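Local coordinates for CYTH domain-containing protein (Pyrococcus furiosus, PDB 1YEM), which is of unknown function but belongs to the CYTH family, whose characterised members act on triphosphate-containing substrates with divalent metal ions inside an eight-stranded antiparallel barrel, at residues E20-T25 and L120-V125; V132-I137 and L155-E160; L52-V57 and E89-V94. All coordinates share one frame; numbering follows the deposited sequence.

Contact 1: residues E20-T25 and L120-V125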
# COMPACT_ATOMS: atom_id res chain seq x y z
N GLU B 20 2.69 34.32 -6.48
CA GLU B 20 2.80 35.20 -7.63
C GLU B 20 4.18 35.89 -7.61
O GLU B 20 5.03 35.59 -8.47
CB GLU B 20 1.62 36.21 -7.66
CG GLU B 20 0.21 35.55 -7.86
CD GLU B 20 -0.40 34.89 -6.58
OE1 GLU B 20 0.14 35.03 -5.47
OE2 GLU B 20 -1.44 34.22 -6.70
N ASP B 21 4.41 36.76 -6.62
CA ASP B 21 5.77 37.30 -6.35
C ASP B 21 6.86 36.26 -6.61
O ASP B 21 7.82 36.51 -7.35
CB ASP B 21 5.92 37.76 -4.90
CG ASP B 21 4.86 38.75 -4.47
OD1 ASP B 21 5.09 39.51 -3.49
OD2 ASP B 21 3.79 38.78 -5.09
N PHE B 22 6.70 35.09 -5.99
CA PHE B 22 7.75 34.07 -5.97
C PHE B 22 8.03 33.45 -7.33
O PHE B 22 9.17 33.08 -7.62
CB PHE B 22 7.44 32.96 -4.96
CG PHE B 22 8.54 31.96 -4.83
CD1 PHE B 22 8.49 30.77 -5.53
CD2 PHE B 22 9.65 32.24 -4.04
CE1 PHE B 22 9.53 29.85 -5.42
CE2 PHE B 22 10.69 31.33 -3.94
CZ PHE B 22 10.62 30.13 -4.63
N LEU B 23 7.01 33.31 -8.16
CA LEU B 23 7.23 32.74 -9.51
C LEU B 23 8.01 33.70 -10.42
O LEU B 23 8.70 33.25 -11.34
CB LEU B 23 5.91 32.27 -10.17
CG LEU B 23 5.63 30.77 -9.97
CD1 LEU B 23 4.16 30.44 -10.18
CD2 LEU B 23 6.49 29.92 -10.89
N HIS B 24 7.92 35.01 -10.15
CA HIS B 24 8.80 35.97 -10.83
C HIS B 24 10.24 35.76 -10.37
O HIS B 24 11.13 35.57 -11.19
CB HIS B 24 8.40 37.43 -10.59
CG HIS B 24 9.33 38.41 -11.24
ND1 HIS B 24 10.10 39.30 -10.52
CD2 HIS B 24 9.64 38.62 -12.55
CE1 HIS B 24 10.84 40.03 -11.36
NE2 HIS B 24 10.57 39.63 -12.59
N THR B 25 10.45 35.79 -9.05
CA THR B 25 11.76 35.54 -8.45
C THR B 25 12.37 34.24 -8.98
O THR B 25 13.55 34.19 -9.28
CB THR B 25 11.66 35.43 -6.91
OG1 THR B 25 10.98 36.58 -6.39
CG2 THR B 25 13.04 35.33 -6.28
N LEU B 120 13.16 22.34 -5.35
CA LEU B 120 12.21 23.36 -4.94
C LEU B 120 10.80 22.85 -5.21
O LEU B 120 10.45 22.55 -6.36
CB LEU B 120 12.41 24.64 -5.72
CG LEU B 120 13.53 25.55 -5.24
CD1 LEU B 120 14.86 24.88 -5.48
CD2 LEU B 120 13.46 26.87 -5.97
N GLU B 121 10.00 22.74 -4.14
CA GLU B 121 8.63 22.30 -4.26
C GLU B 121 7.71 23.44 -3.95
O GLU B 121 7.52 23.80 -2.80
CB GLU B 121 8.35 21.12 -3.33
CG GLU B 121 9.25 19.94 -3.59
CD GLU B 121 8.90 18.76 -2.76
OE1 GLU B 121 8.30 18.92 -1.67
OE2 GLU B 121 9.22 17.64 -3.18
N VAL B 122 7.15 24.02 -4.99
CA VAL B 122 6.22 25.12 -4.86
C VAL B 122 4.81 24.56 -4.62
O VAL B 122 4.25 23.90 -5.48
CB VAL B 122 6.26 26.01 -6.12
CG1 VAL B 122 5.46 27.27 -5.90
CG2 VAL B 122 7.73 26.35 -6.48
N ASN B 123 4.27 24.84 -3.44
CA ASN B 123 2.98 24.31 -3.00
C ASN B 123 1.92 25.37 -2.81
O ASN B 123 2.13 26.37 -2.10
CB ASN B 123 3.15 23.57 -1.69
CG ASN B 123 4.05 22.40 -1.81
OD1 ASN B 123 3.60 21.32 -2.08
ND2 ASN B 123 5.35 22.62 -1.68
N ARG B 124 0.77 25.14 -3.43
CA ARG B 124 -0.42 25.92 -3.17
C ARG B 124 -1.42 25.00 -2.46
O ARG B 124 -1.98 24.09 -3.06
CB ARG B 124 -0.98 26.47 -4.48
CG ARG B 124 -2.34 27.09 -4.35
CD ARG B 124 -2.55 28.14 -5.42
NE ARG B 124 -2.12 29.47 -4.96
CZ ARG B 124 -2.26 30.58 -5.67
NH1 ARG B 124 -2.80 30.53 -6.86
NH2 ARG B 124 -1.84 31.73 -5.17
N VAL B 125 -1.63 25.27 -1.19
CA VAL B 125 -2.31 24.35 -0.29
C VAL B 125 -3.66 24.93 0.08
O VAL B 125 -3.74 25.99 0.74
CB VAL B 125 -1.45 24.11 0.98
CG1 VAL B 125 -2.09 23.08 1.90
CG2 VAL B 125 -0.02 23.66 0.59
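Arg-124 NH2 is gripped by two carboxylates: Glu-20 OE2, which it meets at 2.9 Å across this contact, and Asp-130 OD1, its second salt-bridge partner, on the neighbouring strand. The N-H of NH2 points to OE2 at 159°, and OE2 lies close to the guanidinium plane, at its edge. Seen from the carboxylate, the donor comes in on the syn side but 32° out of plane. The bridge is one-pronged, since Glu-20 OE1 stays 3.9 Å from Arg-124 NH2. The two side chains cross at about a right angle; Arg-124 reaches out from the strand and bends at chi3, turning the guanidinium edge toward the start of the helix. A leucine in place of Arg-124 would probably leave Glu-20 and Asp-130 as two nearby carboxylates without the positive group that now joins them. Further along, the contact becomes apolar. A chi1 of -175° swings the ring of Phe-22 over to the strand, where CE1 lies 4.1 Å from Val-122 CG2, an oblique approach. Leu-155 and Leu-157 also touch that ring, while Leu-19 packs on both Val-122 and Arg-124. Val-122 and Arg-124, two residues apart, use the same face of the strand; Asn-123 between them takes the other, where its OD1 is bonded to Arg-110 NE. A polar bridge at the margin and a buried apolar patch thus fix helix 19-29 against the outside of the sheet, as fits the CYTH fold, an antiparallel barrel with helices packed on its outer surface.

Contact 2: residues V132-I137 and L155-E160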
# COMPACT_ATOMS: atom_id res chain seq x y z
N VAL B 132 7.08 27.32 -0.41
CA VAL B 132 8.11 26.59 -1.10
C VAL B 132 8.89 25.74 -0.09
O VAL B 132 9.29 26.22 0.97
CB VAL B 132 9.05 27.51 -1.95
CG1 VAL B 132 9.91 28.40 -1.07
CG2 VAL B 132 9.91 26.66 -2.85
N ASP B 133 9.06 24.47 -0.43
CA ASP B 133 9.85 23.52 0.33
C ASP B 133 11.17 23.37 -0.41
O ASP B 133 11.18 23.00 -1.57
CB ASP B 133 9.15 22.16 0.42
CG ASP B 133 7.95 22.16 1.37
OD1 ASP B 133 8.14 22.51 2.55
OD2 ASP B 133 6.82 21.79 0.96
N ILE B 134 12.29 23.66 0.25
CA ILE B 134 13.61 23.53 -0.35
C ILE B 134 14.26 22.30 0.28
O ILE B 134 14.51 22.27 1.48
CB ILE B 134 14.46 24.82 -0.15
CG1 ILE B 134 13.66 26.05 -0.62
CG2 ILE B 134 15.75 24.71 -0.92
CD1 ILE B 134 14.37 27.40 -0.42
N GLU B 135 14.50 21.28 -0.55
CA GLU B 135 14.81 19.93 -0.06
C GLU B 135 16.16 19.47 -0.58
O GLU B 135 16.56 19.80 -1.70
CB GLU B 135 13.76 18.90 -0.52
CG GLU B 135 12.31 19.12 -0.09
N VAL B 136 16.84 18.68 0.25
CA VAL B 136 18.04 17.95 -0.14
C VAL B 136 17.99 16.54 0.49
O VAL B 136 17.75 16.40 1.69
CB VAL B 136 19.31 18.67 0.37
CG1 VAL B 136 20.55 17.86 0.02
CG2 VAL B 136 19.42 20.11 -0.19
N ILE B 137 18.21 15.51 -0.33
CA ILE B 137 18.38 14.16 0.20
C ILE B 137 19.87 13.94 0.48
O ILE B 137 20.66 13.76 -0.43
CB ILE B 137 17.85 13.09 -0.76
CG1 ILE B 137 16.35 13.28 -1.00
CG2 ILE B 137 18.10 11.69 -0.18
CD1 ILE B 137 15.80 12.47 -2.16
N LEU B 155 17.04 33.52 -3.25
CA LEU B 155 15.67 33.83 -3.67
C LEU B 155 15.01 34.89 -2.81
O LEU B 155 13.80 35.13 -2.95
CB LEU B 155 14.80 32.55 -3.65
CG LEU B 155 15.24 31.45 -4.63
CD1 LEU B 155 14.48 30.18 -4.36
CD2 LEU B 155 15.03 31.90 -6.06
N GLY B 156 15.77 35.50 -1.91
CA GLY B 156 15.27 36.60 -1.08
C GLY B 156 14.39 36.17 0.07
O GLY B 156 13.59 36.96 0.56
N LEU B 157 14.56 34.93 0.54
CA LEU B 157 13.74 34.40 1.65
C LEU B 157 14.48 34.55 2.98
O LEU B 157 15.71 34.43 3.04
CB LEU B 157 13.37 32.93 1.39
CG LEU B 157 12.52 32.66 0.14
CD1 LEU B 157 12.61 31.21 -0.30
CD2 LEU B 157 11.09 33.04 0.40
N LYS B 158 13.72 34.79 4.04
CA LYS B 158 14.26 35.13 5.35
C LYS B 158 13.86 34.11 6.40
O LYS B 158 12.93 33.36 6.21
CB LYS B 158 13.74 36.51 5.79
CG LYS B 158 14.05 37.66 4.82
CD LYS B 158 13.65 39.01 5.39
N GLU B 159 14.57 34.13 7.52
CA GLU B 159 14.25 33.28 8.66
C GLU B 159 12.79 33.48 9.08
O GLU B 159 12.11 32.53 9.42
CB GLU B 159 15.21 33.57 9.84
CG GLU B 159 15.72 32.32 10.56
CD GLU B 159 14.63 31.60 11.37
OE1 GLU B 159 14.48 30.37 11.19
OE2 GLU B 159 13.94 32.27 12.18
N GLU B 160 12.32 34.72 9.02
CA GLU B 160 10.94 35.05 9.40
C GLU B 160 9.89 34.41 8.48
O GLU B 160 8.72 34.29 8.86
CB GLU B 160 10.73 36.57 9.46
CG GLU B 160 11.16 37.31 8.19
CD GLU B 160 10.55 38.71 8.06
OE1 GLU B 160 10.16 39.29 9.10
OE2 GLU B 160 10.46 39.21 6.91
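No ring, amide or other flat group takes part where Leu-157 meets Val-132 and Ile-134, so there are no faces or edges to assign; the evidence lies in methyl positions. A single methyl, Leu-157 CD1, does all the close touching: it lies 4.0 Å from Val-132 CG1 and 4.2 Å from Ile-134 CD1. Those two strand methyls, Val-132 CG1 and Ile-134 CD1, are 4.6 Å apart, and the leucine methyl fits against the pair of them. Ile-134 reaches CD1 out on an extended chain, and Leu-157 is likewise extended beyond CB, with CD1 anti to CA (chi2 160°). The backbones can therefore stay well apart, Val-132 CA and Leu-157 CA being 10.0 Å from each other. What brings Leu-157 here is a Schellman motif that ends helix 141-154: Gly-156 is its C-prime residue, with positive phi (78°), Leu-157 N bonds to Ala-152 O, and Gly-156 N bonds to Lys-153 O. The chain turns off the helix at the glycine, and the next side chain points at strand 129-137. Phe-22 adds to the cover over Val-132, and Ile-148, Val-151 and Ala-152 of the helix add to that over Ile-134. On the other face of the strand the chemistry is polar at Asp-133, whose OD1 forms a salt bridge with Lys-14 NZ and whose OD2 is bonded to Tyr-167 OH. Lys-14, together with Glu-10 and Glu-12, matches the ExExK signature of CYTH proteins, which in relatives lines the catalytic tunnel.

Contact 3: residues L52-V57 and E89-V94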
# COMPACT_ATOMS: atom_id res chain seq x y z
N LEU B 52 1.92 8.84 8.57
CA LEU B 52 1.35 7.84 7.70
C LEU B 52 0.34 8.52 6.86
O LEU B 52 -0.58 9.12 7.40
CB LEU B 52 0.68 6.71 8.51
CG LEU B 52 -0.05 5.61 7.71
CD1 LEU B 52 0.93 4.83 6.82
CD2 LEU B 52 -0.80 4.67 8.64
N ARG B 53 0.49 8.44 5.55
CA ARG B 53 -0.48 9.03 4.63
C ARG B 53 -0.59 8.29 3.31
O ARG B 53 0.37 7.67 2.83
CB ARG B 53 -0.15 10.52 4.35
CG ARG B 53 1.08 10.76 3.52
CD ARG B 53 0.93 11.96 2.60
NE ARG B 53 2.14 12.77 2.64
CZ ARG B 53 3.27 12.50 1.99
NH1 ARG B 53 3.39 11.45 1.19
NH2 ARG B 53 4.30 13.31 2.13
N ILE B 54 -1.79 8.38 2.75
CA ILE B 54 -2.07 7.90 1.41
C ILE B 54 -2.21 9.15 0.54
O ILE B 54 -2.96 10.06 0.88
CB ILE B 54 -3.39 7.07 1.34
CG1 ILE B 54 -3.39 5.95 2.40
CG2 ILE B 54 -3.58 6.48 -0.05
CD1 ILE B 54 -2.14 5.10 2.45
N ARG B 55 -1.49 9.18 -0.56
CA ARG B 55 -1.53 10.30 -1.47
C ARG B 55 -2.11 9.84 -2.77
O ARG B 55 -1.65 8.85 -3.32
CB ARG B 55 -0.10 10.88 -1.72
CG ARG B 55 -0.01 11.89 -2.92
CD ARG B 55 1.36 12.62 -2.96
NE ARG B 55 1.50 13.50 -1.81
CZ ARG B 55 2.64 14.04 -1.38
NH1 ARG B 55 2.63 14.80 -0.28
NH2 ARG B 55 3.77 13.85 -2.02
N GLY B 56 -3.08 10.60 -3.28
CA GLY B 56 -3.54 10.43 -4.66
C GLY B 56 -3.13 11.62 -5.51
O GLY B 56 -3.21 12.74 -5.07
N VAL B 57 -2.67 11.36 -6.73
CA VAL B 57 -2.25 12.41 -7.66
C VAL B 57 -3.18 12.37 -8.88
O VAL B 57 -2.91 11.66 -9.87
CB VAL B 57 -0.76 12.25 -8.10
CG1 VAL B 57 -0.34 13.43 -8.96
CG2 VAL B 57 0.17 12.13 -6.89
N GLU B 89 -8.66 4.57 -2.86
CA GLU B 89 -9.82 4.41 -1.99
C GLU B 89 -9.70 3.12 -1.18
O GLU B 89 -9.96 3.12 0.01
CB GLU B 89 -11.12 4.43 -2.81
CG GLU B 89 -11.34 5.71 -3.67
CD GLU B 89 -11.70 6.98 -2.85
OE1 GLU B 89 -12.06 8.02 -3.48
OE2 GLU B 89 -11.62 6.95 -1.58
N LYS B 90 -9.27 2.05 -1.83
CA LYS B 90 -9.09 0.76 -1.16
C LYS B 90 -8.07 0.80 -0.03
O LYS B 90 -8.25 0.15 1.00
CB LYS B 90 -8.69 -0.32 -2.16
CG LYS B 90 -9.82 -0.77 -3.05
CD LYS B 90 -9.35 -1.84 -4.00
CE LYS B 90 -10.50 -2.50 -4.73
NZ LYS B 90 -9.95 -3.39 -5.79
N ALA B 91 -6.98 1.56 -0.24
CA ALA B 91 -5.96 1.74 0.79
C ALA B 91 -6.54 2.48 1.99
O ALA B 91 -6.23 2.16 3.14
CB ALA B 91 -4.77 2.48 0.24
N VAL B 92 -7.37 3.47 1.72
CA VAL B 92 -7.94 4.25 2.81
C VAL B 92 -8.84 3.31 3.61
O VAL B 92 -8.77 3.27 4.85
CB VAL B 92 -8.75 5.49 2.28
CG1 VAL B 92 -9.49 6.16 3.43
CG2 VAL B 92 -7.82 6.50 1.57
N GLU B 93 -9.67 2.55 2.88
CA GLU B 93 -10.57 1.53 3.45
C GLU B 93 -9.82 0.55 4.33
O GLU B 93 -10.15 0.37 5.50
CB GLU B 93 -11.28 0.79 2.32
CG GLU B 93 -12.36 -0.17 2.82
CD GLU B 93 -13.01 -0.97 1.72
OE1 GLU B 93 -12.85 -0.64 0.52
OE2 GLU B 93 -13.71 -1.94 2.07
N VAL B 94 -8.77 -0.06 3.78
CA VAL B 94 -8.00 -1.02 4.55
C VAL B 94 -7.56 -0.42 5.88
O VAL B 94 -7.74 -1.05 6.92
CB VAL B 94 -6.80 -1.57 3.74
CG1 VAL B 94 -5.82 -2.32 4.65
CG2 VAL B 94 -7.30 -2.48 2.63
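Van der Waals contact accounts for everything that passes between Ile-54 and the pair Ala-91 and Val-92. The gamma methyl Ile-54 CG2 approaches Ala-91 CB to 4.2 Å. Val-92 CG2 comes in more loosely beside the root of the same side chain, 4.5 Å from Ile-54 CB. With a single methyl on the helix side at Ala-91, the backbones can draw close: Ile-54 CA and Ala-91 CA are 7.3 Å apart. Ile-85 touches both Ile-54 and Ala-91.

Polar interactions lie to either side. On the other face of strand 50-57, the guanidinium groups of Arg-53 and Arg-55 lie one over the other, Arg-55 NE in a salt bridge with Asp-41; such basic residues are consistent with the anion-binding tunnel of CYTH relatives. On the helix, Glu-93 OE2 pairs with Arg-97 NE and bonds to Tyr-79 OH of the second subunit, whose Phe-83 packs on Ala-91.

With no hydrogen bond between the segments, helix 88-97 is held to the strand by fit and burial of aliphatic groups, while the side-chain ion pairs and hydrogen bonds described lie on the far face of the strand and toward the second subunit.

Overall arrangement
Contacts 1 and 2 adjoin, their centres 11 Å apart: strands 118-125 and 129-137 are neighbours in the sheet, with Glu-121 N 2.8 Å from Asp-133 O, a probable hydrogen bond. The Phe-22 ring is common to both. Contact 3 lies on the opposite side of the chain's centre, its centre about 27 Å from that of contact 1 and 29 Å from that of contact 2, yet all three use strands of the same closed barrel. The meeting is apolar in contacts 2 and 3, while contact 1 adds an ion pair to its apolar patch. On the other face of these strands, charged residues such as Arg-55 and Asp-133 probably line the tunnel that holds the active site in CYTH relatives.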